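Local coordinates for glucokinase (Thermus thermophilus, PDB 3VOV), which phosphorylates glucose, and probably other hexoses, at the expense of ATP as a zinc-binding sugar kinase of the ROK family, at residues A209-P212 against K213-R216. Sequence-based numbering, arbitrary orientation.
Sequences AGDP and KAER
With CG opposite its backbone N (chi1 177°), Asp211 turns its carboxylate toward the first backbone amides of the helix, where OD2 accepts from Ala214 N at 2.9 Å through the anti lone pair. This is an N-cap bond, moderately bent at 154°. OD2 also lies 3.0 Å from Lys213 N and packs against the CB atoms of Lys213 and Ala214; the Ala214 bond and the helix N-terminus would probably stabilise its negative charge. The side chain of Lys213 bends at chi2, chi3 and chi4, bringing NZ round to within 5.0 Å of Asp211 OD2 but not into contact; a water bridges the charges instead, accepting from NZ and donating weakly to OD1. Without the carboxylate, as with an alanine here, Ala214 N is likely to lose its capping acceptor, and the water on Lys213 NZ its weak link to OD1. Regular helical bonding begins with Glu215 N to Asp211 O, 3.0 Å and nearly straight at 177°, and continues with Arg216 N to Pro212 O. Pro212, in the first helical position, needs no acceptor for its nitrogen. Glu215 extends beyond CG back over the turn: CG rests 3.4 Å from Asp211 O, and OE2 reaches the CA of Gly210. That glycine, at positive phi, closes the preceding helix in a Schellman motif. Lys213 makes a cation-pi contact with Phe194, while Arg216 is hydrogen-bonded to Arg265 O of a third subunit and salt-bridged to Glu174 of a second, between two zinc ligands in that subunit's sequence. Away from its own chain's zinc site, the tight link joins the end of helix 200-208 to the start of helix 212-236, with Ala214 packed on Leu203 and Leu206, and Glu215 on Phe207.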
loop_
_atom_site.group_PDB
_atom_site.type_symbol
_atom_site.label_atom_id
_atom_site.label_comp_id
_atom_site.label_asym_id
_atom_site.label_seq_id
_atom_site.Cartn_x
_atom_site.Cartn_y
_atom_site.Cartn_z
ATOM N N ALA B 209 10.600 6.424 26.528
ATOM C CA ALA B 209 11.755 7.311 26.476
ATOM C C ALA B 209 11.804 8.296 25.271
ATOM O O ALA B 209 12.756 9.095 25.167
ATOM C CB ALA B 209 13.059 6.475 26.516
ATOM N N GLY B 210 10.843 8.219 24.344
ATOM C CA GLY B 210 10.845 9.114 23.179
ATOM C C GLY B 210 11.791 8.762 22.050
ATOM O O GLY B 210 12.170 9.607 21.232
ATOM N N ASP B 211 12.167 7.494 21.955
ATOM C CA ASP B 211 13.013 7.089 20.849
ATOM C C ASP B 211 12.248 7.189 19.495
ATOM O O ASP B 211 11.207 6.569 19.333
ATOM C CB ASP B 211 13.533 5.674 21.098
ATOM C CG ASP B 211 14.347 5.193 19.980
ATOM O OD1 ASP B 211 15.580 5.306 20.105
ATOM O OD2 ASP B 211 13.756 4.776 18.938
ATOM N N PRO B 212 12.776 7.970 18.530
ATOM C CA PRO B 212 11.977 8.249 17.339
ATOM C C PRO B 212 11.567 6.966 16.571
ATOM O O PRO B 212 10.422 6.864 16.098
ATOM C CB PRO B 212 12.892 9.149 16.460
ATOM C CG PRO B 212 14.020 9.585 17.319
ATOM C CD PRO B 212 14.119 8.599 18.487
ATOM N N LYS B 213 12.498 6.016 16.474
ATOM C CA LYS B 213 12.325 4.807 15.709
ATOM C C LYS B 213 11.264 3.965 16.414
ATOM O O LYS B 213 10.412 3.379 15.758
ATOM C CB LYS B 213 13.670 4.059 15.614
ATOM C CG LYS B 213 13.823 3.096 14.485
ATOM C CD LYS B 213 15.229 3.163 13.808
ATOM C CE LYS B 213 16.356 2.525 14.600
ATOM N NZ LYS B 213 17.055 3.551 15.453
ATOM N N ALA B 214 11.303 3.944 17.745
ATOM C CA ALA B 214 10.344 3.161 18.529
ATOM C C ALA B 214 8.945 3.709 18.371
ATOM O O ALA B 214 8.010 2.948 18.116
ATOM C CB ALA B 214 10.729 3.092 20.012
ATOM N N GLU B 215 8.813 5.028 18.530
ATOM C CA GLU B 215 7.565 5.728 18.280
ATOM C C GLU B 215 6.957 5.407 16.903
ATOM O O GLU B 215 5.767 5.079 16.793
ATOM C CB GLU B 215 7.767 7.262 18.437
ATOM C CG GLU B 215 8.066 7.667 19.889
ATOM C CD GLU B 215 8.269 9.194 20.081
ATOM O OE1 GLU B 215 8.539 9.926 19.088
ATOM O OE2 GLU B 215 8.155 9.652 21.236
ATOM N N ARG B 216 7.779 5.523 15.858
ATOM C CA ARG B 216 7.338 5.290 14.504
ATOM C C ARG B 216 6.670 3.929 14.356
ATOM O O ARG B 216 5.552 3.798 13.836
ATOM C CB ARG B 216 8.520 5.410 13.517
ATOM C CG ARG B 216 8.064 5.818 12.083
ATOM C CD ARG B 216 9.203 5.664 11.019
ATOM N NE ARG B 216 8.774 6.069 9.670
ATOM C CZ ARG B 216 8.919 7.301 9.166
ATOM N NH1 ARG B 216 9.467 8.291 9.892
ATOM N NH2 ARG B 216 8.510 7.550 7.932
HETATM O O HOH W 1 16.083 5.530 17.225
#